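Local coordinates for protein DNA polymerase sliding clamp C (Sulfolobus tokodaii, PDB 3AIZ) that forms, with partner subunits, a ring around DNA that tethers the polymerase and other DNA-processing proteins to the template during replication, at residues V67-E72 with Q95-T100. Residues are numbered along the deposited sequence; the frame is centred on the assembly and turned at random.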
loop_
_atom_site.group_PDB
_atom_site.type_symbol
_atom_site.label_atom_id
_atom_site.label_comp_id
_atom_site.label_asym_id
_atom_site.label_seq_id
_atom_site.Cartn_x
_atom_site.Cartn_y
_atom_site.Cartn_z
ATOM N N VAL C 67 26.465 -22.276 -33.512
ATOM C CA VAL C 67 27.180 -22.053 -32.264
ATOM C C VAL C 67 26.231 -22.123 -31.075
ATOM O O VAL C 67 25.387 -21.248 -30.887
ATOM C CB VAL C 67 27.932 -20.705 -32.266
ATOM C CG1 VAL C 67 27.055 -19.602 -32.838
ATOM C CG2 VAL C 67 28.404 -20.356 -30.862
ATOM N N GLY C 68 26.364 -23.179 -30.281
ATOM C CA GLY C 68 25.547 -23.340 -29.095
ATOM C C GLY C 68 26.128 -22.576 -27.922
ATOM O O GLY C 68 27.333 -22.343 -27.863
ATOM N N VAL C 69 25.270 -22.188 -26.986
ATOM C CA VAL C 69 25.713 -21.442 -25.816
ATOM C C VAL C 69 24.706 -21.549 -24.676
ATOM O O VAL C 69 23.497 -21.522 -24.904
ATOM C CB VAL C 69 25.946 -19.955 -26.155
ATOM C CG1 VAL C 69 24.662 -19.318 -26.670
ATOM C CG2 VAL C 69 26.471 -19.207 -24.941
ATOM N N LYS C 70 25.208 -21.682 -23.452
ATOM C CA LYS C 70 24.346 -21.706 -22.277
ATOM C C LYS C 70 23.507 -20.432 -22.238
ATOM O O LYS C 70 24.043 -19.328 -22.153
ATOM C CB LYS C 70 25.178 -21.833 -21.000
ATOM C CG LYS C 70 24.352 -21.909 -19.726
ATOM C CD LYS C 70 25.235 -21.904 -18.488
ATOM C CE LYS C 70 24.400 -21.926 -17.217
ATOM N NZ LYS C 70 25.239 -21.787 -15.993
ATOM N N LEU C 71 22.190 -20.592 -22.302
ATOM C CA LEU C 71 21.285 -19.456 -22.437
ATOM C C LEU C 71 21.329 -18.493 -21.248
ATOM O O LEU C 71 21.163 -17.287 -21.417
ATOM C CB LEU C 71 19.854 -19.943 -22.677
ATOM C CG LEU C 71 18.843 -18.894 -23.141
ATOM C CD1 LEU C 71 19.304 -18.238 -24.430
ATOM C CD2 LEU C 71 17.475 -19.524 -23.321
ATOM N N GLU C 72 21.551 -19.025 -20.050
ATOM C CA GLU C 72 21.561 -18.200 -18.844
ATOM C C GLU C 72 22.649 -17.126 -18.882
ATOM O O GLU C 72 22.390 -15.954 -18.605
ATOM C CB GLU C 72 21.729 -19.066 -17.594
ATOM C CG GLU C 72 21.733 -18.273 -16.296
ATOM C CD GLU C 72 22.077 -19.125 -15.089
ATOM O OE1 GLU C 72 22.125 -20.366 -15.229
ATOM O OE2 GLU C 72 22.300 -18.553 -14.000
ATOM N N GLN C 95 35.472 -20.529 -32.316
ATOM C CA GLN C 95 34.068 -20.926 -32.281
ATOM C C GLN C 95 33.297 -20.228 -31.162
ATOM O O GLN C 95 32.066 -20.227 -31.154
ATOM C CB GLN C 95 33.938 -22.448 -32.166
ATOM C CG GLN C 95 34.490 -23.207 -33.366
ATOM C CD GLN C 95 34.460 -24.712 -33.174
ATOM O OE1 GLN C 95 34.456 -25.207 -32.047
ATOM N NE2 GLN C 95 34.442 -25.449 -34.281
ATOM N N ASN C 96 34.025 -19.626 -30.227
ATOM C CA ASN C 96 33.409 -18.907 -29.119
ATOM C C ASN C 96 32.592 -17.708 -29.590
ATOM O O ASN C 96 33.032 -16.942 -30.446
ATOM C CB ASN C 96 34.473 -18.458 -28.116
ATOM C CG ASN C 96 35.172 -19.626 -27.448
ATOM O OD1 ASN C 96 36.265 -19.478 -26.898
ATOM N ND2 ASN C 96 34.544 -20.797 -27.495
ATOM N N ILE C 97 31.400 -17.554 -29.025
ATOM C CA ILE C 97 30.514 -16.456 -29.391
ATOM C C ILE C 97 30.938 -15.152 -28.711
ATOM O O ILE C 97 31.323 -15.146 -27.540
ATOM C CB ILE C 97 29.046 -16.785 -29.036
ATOM C CG1 ILE C 97 28.099 -15.720 -29.591
ATOM C CG2 ILE C 97 28.874 -16.940 -27.533
ATOM C CD1 ILE C 97 28.004 -15.715 -31.100
ATOM N N LYS C 98 30.876 -14.052 -29.455
ATOM C CA LYS C 98 31.227 -12.738 -28.926
ATOM C C LYS C 98 30.029 -11.796 -28.920
ATOM O O LYS C 98 29.411 -11.556 -29.956
ATOM C CB LYS C 98 32.360 -12.108 -29.739
ATOM C CG LYS C 98 33.754 -12.521 -29.309
ATOM C CD LYS C 98 34.812 -11.702 -30.034
ATOM C CE LYS C 98 36.211 -12.039 -29.543
ATOM N NZ LYS C 98 37.263 -11.315 -30.312
ATOM N N VAL C 99 29.707 -11.261 -27.747
ATOM C CA VAL C 99 28.633 -10.285 -27.622
ATOM C C VAL C 99 29.226 -8.923 -27.283
ATOM O O VAL C 99 29.856 -8.754 -26.239
ATOM C CB VAL C 99 27.627 -10.688 -26.530
ATOM C CG1 VAL C 99 26.401 -9.793 -26.583
ATOM C CG2 VAL C 99 27.229 -12.143 -26.690
ATOM N N THR C 100 29.028 -7.954 -28.170
ATOM C CA THR C 100 29.582 -6.622 -27.973
ATOM C C THR C 100 28.489 -5.572 -27.823
ATOM O O THR C 100 27.843 -5.194 -28.800
ATOM C CB THR C 100 30.503 -6.217 -29.137
ATOM O OG1 THR C 100 31.558 -7.176 -29.269
ATOM C CG2 THR C 100 31.101 -4.841 -28.889
#
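Val67 and Val69 of edge strand 65-70 meet Ile97, the first residue of strand 97-102, where, in the N-terminal domain of the PCNA fold, the end of the long antiparallel sheet that runs on into the C-terminal domain meets the five-stranded antiparallel sheet carrying 97-102. No hydrogen bond links the segments: strand 65-70 pairs through its backbone with strand 24-29, while strand 97-102 lies between strands 86-91 and 106-111. The segments meet through valine and isoleucine side chains and one backbone carbonyl.

The apolar part is a small, buried contact of methyl groups. Both valines hold CG2 anti to the backbone N, which carries that branch across to the isoleucine. Val67 CG2 lies 4.1 Å from Ile97 CB, at the root of the side chain, and the two CG2 methyls of Val69 and Ile97 stand 4.2 Å apart. Ile97 crosses both valines at about a right angle. Phe111 of strand 106-111 touches Val69 and Ile97 from within the second sheet, and Leu27 and Phe29 pack against Val67 on its own sheet.

The remaining touch is to the backbone, in the turn before strand 97-102, where Val67 CG2 comes within 3.7 Å of Gln95 O.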